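Local atomic coordinates of arginine kinase (Cydia pomonella granulosis virus, PDB entry 6VVG), a protein that probably phosphorylates serine and threonine residues of other proteins as the granulovirus protein kinase PK-1, and holds adenosine monophosphate in its nucleotide pocket. Residues S171-T176 with I226-M231; F180-I185 with D195-G200; D62-M67 with I74-F79; A116-I121 with Y204-T209. All blocks are in the same frame, centred on the assembly; numbering follows the deposited sequence.

Contact 1 of 4, residues S171-T176 with I226-M231; sequences SFYDGT and IEPKDM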
loop_
_atom_site.group_PDB
_atom_site.type_symbol
_atom_site.label_atom_id
_atom_site.label_comp_id
_atom_site.label_asym_id
_atom_site.label_seq_id
_atom_site.Cartn_x
_atom_site.Cartn_y
_atom_site.Cartn_z
ATOM N N SER A 171 3.927 10.733 -9.508
ATOM C CA SER A 171 2.717 11.437 -9.119
ATOM C C SER A 171 1.915 11.861 -10.348
ATOM O O SER A 171 2.436 11.969 -11.460
ATOM C CB SER A 171 3.052 12.665 -8.273
ATOM O OG SER A 171 3.697 13.655 -9.056
ATOM N N PHE A 172 0.623 12.094 -10.123
ATOM C CA PHE A 172 -0.282 12.660 -11.110
ATOM C C PHE A 172 -1.193 13.640 -10.381
ATOM O O PHE A 172 -1.182 13.736 -9.150
ATOM C CB PHE A 172 -1.085 11.573 -11.845
ATOM C CG PHE A 172 -1.750 10.582 -10.936
ATOM C CD1 PHE A 172 -1.004 9.663 -10.214
ATOM C CD2 PHE A 172 -3.128 10.558 -10.816
ATOM C CE1 PHE A 172 -1.623 8.753 -9.376
ATOM C CE2 PHE A 172 -3.752 9.648 -9.986
ATOM C CZ PHE A 172 -2.999 8.747 -9.263
ATOM N N TYR A 173 -1.993 14.372 -11.151
ATOM C CA TYR A 173 -2.780 15.478 -10.609
ATOM C C TYR A 173 -4.087 14.981 -9.978
ATOM O O TYR A 173 -5.190 15.319 -10.404
ATOM C CB TYR A 173 -3.059 16.494 -11.709
ATOM C CG TYR A 173 -1.873 17.319 -12.151
ATOM C CD1 TYR A 173 -0.785 17.527 -11.311
ATOM C CD2 TYR A 173 -1.846 17.902 -13.412
ATOM C CE1 TYR A 173 0.297 18.292 -11.717
ATOM C CE2 TYR A 173 -0.771 18.672 -13.826
ATOM C CZ TYR A 173 0.295 18.866 -12.972
ATOM O OH TYR A 173 1.369 19.626 -13.376
ATOM N N ASP A 174 -3.943 14.162 -8.942
ATOM C CA ASP A 174 -5.085 13.760 -8.133
ATOM C C ASP A 174 -5.225 14.695 -6.933
ATOM O O ASP A 174 -4.275 15.361 -6.520
ATOM C CB ASP A 174 -4.946 12.304 -7.679
ATOM C CG ASP A 174 -3.750 12.074 -6.772
ATOM O OD1 ASP A 174 -2.845 12.935 -6.720
ATOM O OD2 ASP A 174 -3.713 11.013 -6.113
ATOM N N GLY A 175 -6.435 14.762 -6.394
ATOM C CA GLY A 175 -6.692 15.632 -5.263
ATOM C C GLY A 175 -7.141 17.017 -5.685
ATOM O O GLY A 175 -7.627 17.244 -6.798
ATOM N N THR A 176 -6.959 17.968 -4.774
ATOM C CA THR A 176 -7.466 19.324 -4.950
ATOM C C THR A 176 -6.332 20.264 -5.340
ATOM O O THR A 176 -5.373 20.449 -4.580
ATOM C CB THR A 176 -8.152 19.816 -3.677
ATOM O OG1 THR A 176 -9.075 18.820 -3.217
ATOM C CG2 THR A 176 -8.901 21.118 -3.931
ATOM N N ILE A 226 -9.234 26.399 -12.606
ATOM C CA ILE A 226 -7.887 26.594 -12.085
ATOM C C ILE A 226 -7.066 25.333 -12.317
ATOM O O ILE A 226 -7.505 24.218 -12.003
ATOM C CB ILE A 226 -7.934 26.969 -10.597
ATOM C CG1 ILE A 226 -6.587 27.540 -10.151
ATOM C CG2 ILE A 226 -8.283 25.757 -9.746
ATOM C CD1 ILE A 226 -6.248 28.884 -10.758
ATOM N N GLU A 227 -5.869 25.505 -12.869
ATOM C CA GLU A 227 -5.021 24.385 -13.230
ATOM C C GLU A 227 -3.729 24.408 -12.424
ATOM O O GLU A 227 -3.294 25.470 -11.964
ATOM C CB GLU A 227 -4.683 24.412 -14.725
ATOM C CG GLU A 227 -5.879 24.178 -15.637
ATOM C CD GLU A 227 -6.491 22.796 -15.467
ATOM O OE1 GLU A 227 -5.972 22.002 -14.654
ATOM O OE2 GLU A 227 -7.491 22.499 -16.153
ATOM N N PRO A 228 -3.095 23.247 -12.239
ATOM C CA PRO A 228 -1.868 23.215 -11.419
ATOM C C PRO A 228 -0.852 24.304 -11.753
ATOM O O PRO A 228 -0.299 24.934 -10.839
ATOM C CB PRO A 228 -1.317 21.807 -11.703
ATOM C CG PRO A 228 -2.573 20.964 -11.884
ATOM C CD PRO A 228 -3.539 21.891 -12.638
ATOM N N LYS A 229 -0.559 24.519 -13.036
ATOM C CA LYS A 229 0.455 25.498 -13.402
ATOM C C LYS A 229 -0.007 26.926 -13.146
ATOM O O LYS A 229 0.833 27.822 -13.020
ATOM C CB LYS A 229 0.846 25.313 -14.869
ATOM C CG LYS A 229 1.772 24.125 -15.110
ATOM C CD LYS A 229 3.145 24.357 -14.493
ATOM C CE LYS A 229 3.977 23.077 -14.478
ATOM N NZ LYS A 229 4.423 22.666 -15.847
ATOM N N ASP A 230 -1.319 27.158 -13.058
ATOM C CA ASP A 230 -1.817 28.474 -12.672
ATOM C C ASP A 230 -1.498 28.804 -11.219
ATOM O O ASP A 230 -1.520 29.982 -10.842
ATOM C CB ASP A 230 -3.329 28.556 -12.886
ATOM C CG ASP A 230 -3.723 28.432 -14.342
ATOM O OD1 ASP A 230 -3.068 29.065 -15.193
ATOM O OD2 ASP A 230 -4.695 27.702 -14.632
ATOM N N MET A 231 -1.216 27.795 -10.393
ATOM C CA MET A 231 -0.901 28.062 -8.995
ATOM C C MET A 231 0.490 28.662 -8.840
ATOM O O MET A 231 0.725 29.443 -7.911
ATOM C CB MET A 231 -1.000 26.778 -8.171
ATOM C CG MET A 231 -2.383 26.153 -8.103
ATOM S SD MET A 231 -3.683 27.287 -7.584
ATOM C CE MET A 231 -3.071 27.841 -5.992
#
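Pro228 points its CG corner at one face of the Tyr173 ring, the two rings steeply inclined to each other. Tyr173 CB leaves an inverse gamma turn centred on Tyr173 itself and heads for the other segment; chi1 of -72° sets its CG anti to the carbonyl carbon and turns one ring face to the proline. Tyr173 CG already has Pro228 CG at 3.7 Å. Farther out, Tyr173 CD2 and Pro228 CG close to 3.5 Å, and Pro228 CG stands almost over the centre of the Tyr173 ring, 11° off its normal, a clear CH-pi contact. Toward the tip Pro228 CB joins in, 3.6 Å from Tyr173 CZ. The hydroxyl passes beyond the proline, with Lys229 CE at 4.5 Å from Tyr173 OH, and is hydrogen-bonded to the backbone O of Ile185. The ring also stacks with that of His187. Next along the chain, Asp174 turns to other partners and forms salt bridges with Arg165 and Lys184. Residues 171-176 belong to the activation segment of the kinase fold, in the loop that leaves strand 165-166 and leads to helix 182-185; the contact seats this loop on the first turn of helix 228-235, with helix 182-185 alongside.

Contact 2 of 4, residues F180-I185 with D195-G200; sequences FSPEKI and DWWAVG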
loop_
_atom_site.group_PDB
_atom_site.type_symbol
_atom_site.label_atom_id
_atom_site.label_comp_id
_atom_site.label_asym_id
_atom_site.label_seq_id
_atom_site.Cartn_x
_atom_site.Cartn_y
_atom_site.Cartn_z
ATOM N N PHE A 180 -2.061 21.908 -3.951
ATOM C CA PHE A 180 -0.885 21.295 -4.557
ATOM C C PHE A 180 0.380 22.058 -4.178
ATOM O O PHE A 180 0.448 23.278 -4.342
ATOM C CB PHE A 180 -1.004 21.277 -6.084
ATOM C CG PHE A 180 -1.916 20.218 -6.638
ATOM C CD1 PHE A 180 -2.770 19.501 -5.825
ATOM C CD2 PHE A 180 -1.920 19.958 -8.001
ATOM C CE1 PHE A 180 -3.610 18.536 -6.357
ATOM C CE2 PHE A 180 -2.757 18.997 -8.537
ATOM C CZ PHE A 180 -3.603 18.287 -7.714
ATOM N N SER A 181 1.400 21.335 -3.714
ATOM C CA SER A 181 2.701 21.937 -3.470
ATOM C C SER A 181 3.409 22.236 -4.789
ATOM O O SER A 181 3.068 21.666 -5.830
ATOM C CB SER A 181 3.568 21.007 -2.631
ATOM O OG SER A 181 4.038 19.918 -3.410
ATOM N N PRO A 182 4.407 23.128 -4.772
ATOM C CA PRO A 182 5.189 23.352 -6.004
ATOM C C PRO A 182 5.707 22.053 -6.599
ATOM O O PRO A 182 5.715 21.883 -7.824
ATOM C CB PRO A 182 6.337 24.263 -5.537
ATOM C CG PRO A 182 5.787 24.972 -4.319
ATOM C CD PRO A 182 4.886 23.950 -3.642
ATOM N N GLU A 183 6.122 21.119 -5.744
ATOM C CA GLU A 183 6.703 19.869 -6.220
ATOM C C GLU A 183 5.652 18.982 -6.877
ATOM O O GLU A 183 5.932 18.330 -7.891
ATOM C CB GLU A 183 7.371 19.141 -5.054
ATOM C CG GLU A 183 8.621 19.832 -4.505
ATOM C CD GLU A 183 8.316 21.142 -3.799
ATOM O OE1 GLU A 183 7.269 21.229 -3.123
ATOM O OE2 GLU A 183 9.122 22.089 -3.926
ATOM N N LYS A 184 4.442 18.931 -6.315
ATOM C CA LYS A 184 3.393 18.135 -6.945
ATOM C C LYS A 184 2.978 18.742 -8.277
ATOM O O LYS A 184 2.697 18.013 -9.238
ATOM C CB LYS A 184 2.180 18.003 -6.022
ATOM C CG LYS A 184 1.108 17.061 -6.576
ATOM C CD LYS A 184 0.049 16.703 -5.538
ATOM C CE LYS A 184 -1.058 15.857 -6.162
ATOM N NZ LYS A 184 -1.907 15.181 -5.142
ATOM N N ILE A 185 2.927 20.075 -8.355
ATOM C CA ILE A 185 2.647 20.731 -9.629
ATOM C C ILE A 185 3.662 20.296 -10.676
ATOM O O ILE A 185 3.320 20.084 -11.845
ATOM C CB ILE A 185 2.637 22.263 -9.456
ATOM C CG1 ILE A 185 1.447 22.696 -8.595
ATOM C CG2 ILE A 185 2.594 22.948 -10.815
ATOM C CD1 ILE A 185 1.583 24.088 -8.007
ATOM N N ASP A 195 2.323 16.432 1.741
ATOM C CA ASP A 195 1.427 16.567 2.884
ATOM C C ASP A 195 1.759 17.810 3.696
ATOM O O ASP A 195 0.857 18.528 4.143
ATOM C CB ASP A 195 1.514 15.319 3.765
ATOM C CG ASP A 195 0.713 14.151 3.217
ATOM O OD1 ASP A 195 -0.081 14.355 2.277
ATOM O OD2 ASP A 195 0.875 13.025 3.732
ATOM N N TRP A 196 3.049 18.080 3.906
ATOM C CA TRP A 196 3.431 19.208 4.749
ATOM C C TRP A 196 2.980 20.529 4.141
ATOM O O TRP A 196 2.553 21.436 4.864
ATOM C CB TRP A 196 4.941 19.197 4.985
ATOM C CG TRP A 196 5.389 17.991 5.763
ATOM C CD1 TRP A 196 6.500 17.233 5.537
ATOM C CD2 TRP A 196 4.721 17.397 6.886
ATOM N NE1 TRP A 196 6.570 16.211 6.454
ATOM C CE2 TRP A 196 5.489 16.289 7.291
ATOM C CE3 TRP A 196 3.552 17.699 7.592
ATOM C CZ2 TRP A 196 5.124 15.483 8.367
ATOM C CZ3 TRP A 196 3.191 16.897 8.657
ATOM C CH2 TRP A 196 3.976 15.803 9.037
ATOM N N TRP A 197 3.063 20.659 2.815
ATOM C CA TRP A 197 2.564 21.867 2.164
ATOM C C TRP A 197 1.071 22.038 2.414
ATOM O O TRP A 197 0.607 23.130 2.765
ATOM C CB TRP A 197 2.852 21.816 0.662
ATOM C CG TRP A 197 2.344 23.005 -0.093
ATOM C CD1 TRP A 197 1.092 23.175 -0.610
ATOM C CD2 TRP A 197 3.081 24.186 -0.429
ATOM N NE1 TRP A 197 1.002 24.392 -1.241
ATOM C CE2 TRP A 197 2.210 25.033 -1.144
ATOM C CE3 TRP A 197 4.389 24.613 -0.191
ATOM C CZ2 TRP A 197 2.607 26.276 -1.626
ATOM C CZ3 TRP A 197 4.783 25.848 -0.670
ATOM C CH2 TRP A 197 3.895 26.665 -1.381
ATOM N N ALA A 198 0.302 20.963 2.241
ATOM C CA ALA A 198 -1.130 21.027 2.518
ATOM C C ALA A 198 -1.389 21.381 3.976
ATOM O O ALA A 198 -2.315 22.141 4.283
ATOM C CB ALA A 198 -1.794 19.698 2.160
ATOM N N VAL A 199 -0.588 20.834 4.893
ATOM C CA VAL A 199 -0.701 21.233 6.293
ATOM C C VAL A 199 -0.501 22.736 6.425
ATOM O O VAL A 199 -1.217 23.413 7.173
ATOM C CB VAL A 199 0.305 20.455 7.162
ATOM C CG1 VAL A 199 0.396 21.088 8.546
ATOM C CG2 VAL A 199 -0.093 18.992 7.258
ATOM N N GLY A 200 0.476 23.281 5.699
ATOM C CA GLY A 200 0.690 24.717 5.727
ATOM C C GLY A 200 -0.530 25.498 5.284
ATOM O O GLY A 200 -0.887 26.509 5.891
#
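Trp197 spreads one face of its indole under the start of helix 182-185, covering Ser181 with its five-membered ring and Pro182 with its six-membered ring. Chi1 of 179° extends the side chain away from its own backbone N and carries the ring system across. Ser181 CA stands 3.5 Å from the centroid of the Trp197 five-membered ring, and Ser181 CB rests on Trp197 CG, also at 3.5 Å. Pro182 crosses the indole at about a right angle and lowers its CD to 3.4 Å from the centroid of the Trp197 six-membered ring, so two CH-pi contacts share that face. Ser181, Pro182 and Glu183 form the Ser-Pro-Glu version of the kinase APE motif, and the salt bridge from Glu183 to Arg264 is the one expected of it. Trp197 lies in helix 192-208, the F helix of the fold, where Asp195 holds the backbone N atoms of His139 and Asn140 in the catalytic loop. Ser181 is the N-cap of helix 182-185: its OG accepts from Lys184 N at 3.1 Å in a fairly straight bond (162°). Phe180 O comes within 3.3 Å of Trp197 NE1 at a poor angle, and instead accepts a hydrogen bond from Tyr235 OH.

Contact 3 of 4, residues D62-M67 with I74-F79; sequences DVHILM and IKLHNF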
loop_
_atom_site.group_PDB
_atom_site.type_symbol
_atom_site.label_atom_id
_atom_site.label_comp_id
_atom_site.label_asym_id
_atom_site.label_seq_id
_atom_site.Cartn_x
_atom_site.Cartn_y
_atom_site.Cartn_z
ATOM N N ASP A 62 -4.930 0.051 3.595
ATOM C CA ASP A 62 -3.726 -0.006 4.419
ATOM C C ASP A 62 -3.709 1.101 5.464
ATOM O O ASP A 62 -3.319 0.872 6.616
ATOM C CB ASP A 62 -2.477 0.091 3.542
ATOM C CG ASP A 62 -2.422 -0.987 2.482
ATOM O OD1 ASP A 62 -3.342 -1.036 1.644
ATOM O OD2 ASP A 62 -1.457 -1.783 2.487
ATOM N N VAL A 63 -4.097 2.317 5.076
ATOM C CA VAL A 63 -4.023 3.441 6.006
ATOM C C VAL A 63 -4.886 3.167 7.231
ATOM O O VAL A 63 -4.460 3.380 8.371
ATOM C CB VAL A 63 -4.427 4.751 5.307
ATOM C CG1 VAL A 63 -4.499 5.881 6.325
ATOM C CG2 VAL A 63 -3.437 5.081 4.198
ATOM N N HIS A 64 -6.114 2.690 7.015
ATOM C CA HIS A 64 -6.967 2.330 8.144
ATOM C C HIS A 64 -6.267 1.323 9.047
ATOM O O HIS A 64 -6.181 1.514 10.266
ATOM C CB HIS A 64 -8.294 1.747 7.654
ATOM C CG HIS A 64 -9.204 2.745 7.009
ATOM N ND1 HIS A 64 -10.025 3.581 7.734
ATOM C CD2 HIS A 64 -9.437 3.025 5.706
ATOM C CE1 HIS A 64 -10.715 4.342 6.903
ATOM N NE2 HIS A 64 -10.376 4.025 5.668
ATOM N N ILE A 65 -5.760 0.239 8.456
ATOM C CA ILE A 65 -5.153 -0.832 9.242
ATOM C C ILE A 65 -3.887 -0.337 9.926
ATOM O O ILE A 65 -3.712 -0.499 11.141
ATOM C CB ILE A 65 -4.856 -2.050 8.349
ATOM C CG1 ILE A 65 -6.142 -2.599 7.729
ATOM C CG2 ILE A 65 -4.128 -3.125 9.151
ATOM C CD1 ILE A 65 -7.233 -2.904 8.721
ATOM N N LEU A 66 -2.976 0.258 9.154
ATOM C CA LEU A 66 -1.702 0.688 9.719
ATOM C C LEU A 66 -1.910 1.641 10.888
ATOM O O LEU A 66 -1.161 1.599 11.871
ATOM C CB LEU A 66 -0.851 1.350 8.638
ATOM C CG LEU A 66 -0.239 0.425 7.588
ATOM C CD1 LEU A 66 0.439 1.242 6.489
ATOM C CD2 LEU A 66 0.743 -0.537 8.230
ATOM N N MET A 67 -2.924 2.502 10.807
ATOM C CA MET A 67 -3.175 3.514 11.826
ATOM C C MET A 67 -4.285 3.108 12.789
ATOM O O MET A 67 -4.869 3.970 13.454
ATOM C CB MET A 67 -3.515 4.846 11.159
ATOM C CG MET A 67 -2.557 5.254 10.048
ATOM S SD MET A 67 -0.823 5.116 10.528
ATOM C CE MET A 67 -0.764 6.264 11.903
ATOM N N ILE A 74 -9.185 6.850 11.721
ATOM C CA ILE A 74 -10.530 6.289 11.821
ATOM C C ILE A 74 -10.446 4.775 11.687
ATOM O O ILE A 74 -9.883 4.259 10.713
ATOM C CB ILE A 74 -11.463 6.901 10.761
ATOM C CG1 ILE A 74 -11.450 8.429 10.902
ATOM C CG2 ILE A 74 -12.861 6.349 10.902
ATOM C CD1 ILE A 74 -12.534 9.158 10.147
ATOM N N LYS A 75 -11.008 4.066 12.662
ATOM C CA LYS A 75 -10.933 2.612 12.668
ATOM C C LYS A 75 -11.848 2.022 11.598
ATOM O O LYS A 75 -12.991 2.455 11.424
ATOM C CB LYS A 75 -11.329 2.050 14.035
ATOM C CG LYS A 75 -10.958 2.896 15.244
ATOM C CD LYS A 75 -9.475 2.824 15.562
ATOM C CE LYS A 75 -9.107 3.806 16.672
ATOM N NZ LYS A 75 -9.833 5.112 16.577
ATOM N N LEU A 76 -11.343 1.016 10.890
ATOM C CA LEU A 76 -12.113 0.286 9.891
ATOM C C LEU A 76 -12.627 -1.008 10.511
ATOM O O LEU A 76 -11.836 -1.841 10.963
ATOM C CB LEU A 76 -11.263 -0.018 8.660
ATOM C CG LEU A 76 -11.976 -0.755 7.526
ATOM C CD1 LEU A 76 -12.941 0.185 6.819
ATOM C CD2 LEU A 76 -10.976 -1.345 6.541
ATOM N N HIS A 77 -13.948 -1.183 10.515
ATOM C CA HIS A 77 -14.555 -2.344 11.152
ATOM C C HIS A 77 -14.800 -3.476 10.162
ATOM O O HIS A 77 -14.497 -4.636 10.456
ATOM C CB HIS A 77 -15.856 -1.928 11.835
ATOM C CG HIS A 77 -15.643 -1.170 13.106
ATOM N ND1 HIS A 77 -15.057 -1.740 14.216
ATOM C CD2 HIS A 77 -15.907 0.116 13.438
ATOM C CE1 HIS A 77 -14.984 -0.842 15.181
ATOM N NE2 HIS A 77 -15.496 0.291 14.737
ATOM N N ASN A 78 -15.330 -3.160 8.983
ATOM C CA ASN A 78 -15.538 -4.155 7.942
ATOM C C ASN A 78 -15.170 -3.547 6.598
ATOM O O ASN A 78 -15.221 -2.330 6.420
ATOM C CB ASN A 78 -16.987 -4.648 7.907
ATOM C CG ASN A 78 -17.452 -5.183 9.243
ATOM O OD1 ASN A 78 -17.397 -6.387 9.495
ATOM N ND2 ASN A 78 -17.914 -4.289 10.109
ATOM N N PHE A 79 -14.807 -4.410 5.651
ATOM C CA PHE A 79 -14.427 -3.972 4.315
ATOM C C PHE A 79 -14.636 -5.143 3.367
ATOM O O PHE A 79 -14.126 -6.242 3.610
ATOM C CB PHE A 79 -12.976 -3.479 4.289
ATOM C CG PHE A 79 -12.433 -3.251 2.910
ATOM C CD1 PHE A 79 -13.080 -2.413 2.011
ATOM C CD2 PHE A 79 -11.263 -3.871 2.516
ATOM C CE1 PHE A 79 -12.564 -2.212 0.740
ATOM C CE2 PHE A 79 -10.744 -3.675 1.255
ATOM C CZ PHE A 79 -11.392 -2.846 0.363
HETATM O O HOH W 1 -7.224 3.703 11.665
#
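Ile74 O is gripped from two directions, by the imidazole of His64 and, weakly, by a water. His64 ND1 donates to Ile74 O over 3.1 Å, nearly straight at 161°. The oxygen lies at the edge of the imidazole, close to its plane, while the donor is tilted by 32° from the plane of the carbonyl group. The water is 2.9 Å from Ile74 O and 2.8 Å from His64 O; it can donate to either carbonyl, though not necessarily to all its neighbours at once. Chi1 of -70° sets CG of His64 anti to its carbonyl carbon and swings the ring along the strand side of helix 59-66. Beside the polar bond, His64 CB meets Leu76 CB at 3.6 Å, the two side chains crossing at about a right angle. Tyr161, which follows Asp160 in the Asp-Tyr-Gly motif, meets the His64 ring with its own and is hydrogen-bonded through its OH to Ile74 N. In kinase terms helix 59-66 is the C helix, and His64, Leu76 and Tyr161 are consistent with members of the regulatory spine. Ile74 touches the bound adenosine monophosphate, and His64 packs on Met91 of the same pocket. Asn78 and Phe79 pair with a strand of the second subunit, so the sheet continues across the dimer interface. The direction of the bond places a proton on ND1 of His64 and limits rotation of the ring, tying the C helix to the chain beside the nucleotide by a directional link as well as by packing.

Contact 4 of 4, residues A116-I121 with Y204-T209; sequences AACKKI and YEILST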
loop_
_atom_site.group_PDB
_atom_site.type_symbol
_atom_site.label_atom_id
_atom_site.label_comp_id
_atom_site.label_asym_id
_atom_site.label_seq_id
_atom_site.Cartn_x
_atom_site.Cartn_y
_atom_site.Cartn_z
ATOM N N ALA A 116 -4.702 29.507 20.096
ATOM C CA ALA A 116 -4.397 28.327 20.900
ATOM C C ALA A 116 -5.035 27.077 20.308
ATOM O O ALA A 116 -4.409 26.010 20.262
ATOM C CB ALA A 116 -4.867 28.540 22.339
ATOM N N ALA A 117 -6.280 27.189 19.839
ATOM C CA ALA A 117 -6.943 26.039 19.236
ATOM C C ALA A 117 -6.232 25.603 17.961
ATOM O O ALA A 117 -6.112 24.402 17.687
ATOM C CB ALA A 117 -8.407 26.366 18.945
ATOM N N CYS A 118 -5.765 26.565 17.165
ATOM C CA CYS A 118 -5.040 26.225 15.944
ATOM C C CYS A 118 -3.713 25.549 16.270
ATOM O O CYS A 118 -3.335 24.569 15.621
ATOM C CB CYS A 118 -4.816 27.480 15.104
ATOM S SG CYS A 118 -6.325 28.230 14.454
ATOM N N LYS A 119 -2.996 26.058 17.273
ATOM C CA LYS A 119 -1.739 25.441 17.681
ATOM C C LYS A 119 -1.944 23.973 18.028
ATOM O O LYS A 119 -1.230 23.097 17.531
ATOM C CB LYS A 119 -1.159 26.203 18.871
ATOM C CG LYS A 119 0.161 25.665 19.391
ATOM C CD LYS A 119 0.737 26.577 20.476
ATOM C CE LYS A 119 1.955 25.944 21.136
ATOM N NZ LYS A 119 2.530 26.799 22.210
ATOM N N LYS A 120 -2.936 23.687 18.870
ATOM C CA LYS A 120 -3.187 22.307 19.275
ATOM C C LYS A 120 -3.558 21.433 18.085
ATOM O O LYS A 120 -3.049 20.316 17.943
ATOM C CB LYS A 120 -4.291 22.256 20.318
ATOM N N ILE A 121 -4.427 21.929 17.208
ATOM C CA ILE A 121 -4.822 21.161 16.030
ATOM C C ILE A 121 -3.604 20.848 15.169
ATOM O O ILE A 121 -3.413 19.714 14.705
ATOM C CB ILE A 121 -5.889 21.939 15.241
ATOM C CG1 ILE A 121 -7.229 21.899 15.982
ATOM C CG2 ILE A 121 -6.028 21.395 13.839
ATOM C CD1 ILE A 121 -8.237 22.928 15.507
ATOM N N TYR A 204 -2.671 28.062 7.647
ATOM C CA TYR A 204 -3.008 29.430 7.273
ATOM C C TYR A 204 -4.514 29.653 7.320
ATOM O O TYR A 204 -4.982 30.709 7.758
ATOM C CB TYR A 204 -2.470 29.752 5.880
ATOM C CG TYR A 204 -2.478 31.234 5.578
ATOM C CD1 TYR A 204 -3.657 31.893 5.235
ATOM C CD2 TYR A 204 -1.313 31.981 5.657
ATOM C CE1 TYR A 204 -3.666 33.253 4.976
ATOM C CE2 TYR A 204 -1.313 33.337 5.391
ATOM C CZ TYR A 204 -2.489 33.966 5.052
ATOM O OH TYR A 204 -2.486 35.316 4.789
ATOM N N GLU A 205 -5.287 28.660 6.882
ATOM C CA GLU A 205 -6.730 28.836 6.777
ATOM C C GLU A 205 -7.382 28.900 8.152
ATOM O O GLU A 205 -8.225 29.767 8.405
ATOM C CB GLU A 205 -7.329 27.707 5.939
ATOM C CG GLU A 205 -7.005 27.840 4.458
ATOM C CD GLU A 205 -7.568 26.715 3.620
ATOM O OE1 GLU A 205 -7.335 25.539 3.972
ATOM O OE2 GLU A 205 -8.236 27.010 2.607
ATOM N N ILE A 206 -7.010 27.997 9.063
ATOM C CA ILE A 206 -7.651 28.040 10.373
ATOM C C ILE A 206 -7.180 29.251 11.167
ATOM O O ILE A 206 -7.946 29.820 11.954
ATOM C CB ILE A 206 -7.431 26.740 11.167
ATOM C CG1 ILE A 206 -5.947 26.427 11.341
ATOM C CG2 ILE A 206 -8.158 25.585 10.497
ATOM C CD1 ILE A 206 -5.699 25.230 12.254
ATOM N N LEU A 207 -5.924 29.667 10.989
ATOM C CA LEU A 207 -5.425 30.819 11.734
ATOM C C LEU A 207 -6.057 32.113 11.238
ATOM O O LEU A 207 -6.427 32.978 12.042
ATOM C CB LEU A 207 -3.902 30.898 11.625
ATOM C CG LEU A 207 -3.103 29.947 12.514
ATOM C CD1 LEU A 207 -1.645 29.893 12.070
ATOM C CD2 LEU A 207 -3.210 30.357 13.973
ATOM N N SER A 208 -6.199 32.261 9.921
ATOM C CA SER A 208 -6.683 33.500 9.327
ATOM C C SER A 208 -8.138 33.444 8.892
ATOM O O SER A 208 -8.761 34.500 8.733
ATOM C CB SER A 208 -5.827 33.870 8.108
ATOM O OG SER A 208 -6.148 33.042 6.998
ATOM N N THR A 209 -8.694 32.248 8.713
ATOM C CA THR A 209 -10.001 32.008 8.106
ATOM C C THR A 209 -10.024 32.383 6.630
ATOM O O THR A 209 -11.108 32.475 6.037
ATOM C CB THR A 209 -11.136 32.748 8.832
ATOM O OG1 THR A 209 -11.129 34.138 8.480
ATOM C CG2 THR A 209 -10.997 32.603 10.338
#
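Cys118 pushes its side chain between Ile206 and Leu207, the thiol chiefly against Ile206, the CB touching both. The helices that carry them run nearly antiparallel, at 162°, with axes 9.5 Å apart at closest approach. On one side of the cysteine, SG sits against the flank of the isoleucine, with Cys118 SG to Ile206 CG1 at 3.6 Å, and also over the backbone, with Cys118 SG to Ile206 O at 3.4 Å. On the other side the closest approach is made by one methyl: Leu207 CD2 presses on Cys118 CB at 3.5 Å, tighter than usual for two carbons. Chi1 of 57° tucks CG1 of Ile206 between its own backbone N and carbonyl carbon, and the extended chain beyond it brings CD1 across to the partner helix. There Ile206 CD1 also meets Ile121 CG2 at 4.2 Å, one turn farther along, the two side chains crossing obliquely. Leu207 is backed by Val253 of helix 247-256, while Ile121 touches Tyr149. The contact joins the beginning of helix 115-133 to the end of helix 192-208, the E and F helices of the kinase C-lobe. At that end Tyr204 O accepts both Ser208 N, at 2.9 Å, and Ser208 OG, at 2.7 Å, from opposite faces of its carbonyl plane; Ser208 OG also pairs with Glu210 N just past the helix end. Across the interface no hydrogen bond forms: methyl, methylene and thiol groups meet in buried surroundings, and the two helices are held here by shape and apolar contact rather than by directional bonds.

How the contacts relate
Contact 3 comes first along the chain and lies in the N-lobe beside the nucleotide, its centre about 25 to 28 Å from those of the other three, which belong to the C-lobe. Contacts 1 and 2, about 10 Å apart between centres, touch directly through the activation segment and helix 182-185. Contact 2 is nested within the loops closed by contact 1 and by contact 4, whereas contacts 1 and 4 cross, their segments alternating. Helix 192-208 serves both contact 2, near its start, and contact 4, at its end, about 18 Å away between centres. This one helix therefore connects the anchorage of the activation segment with the packing against helix 115-133, while contact 3 links nucleotide pocket and dimer interface.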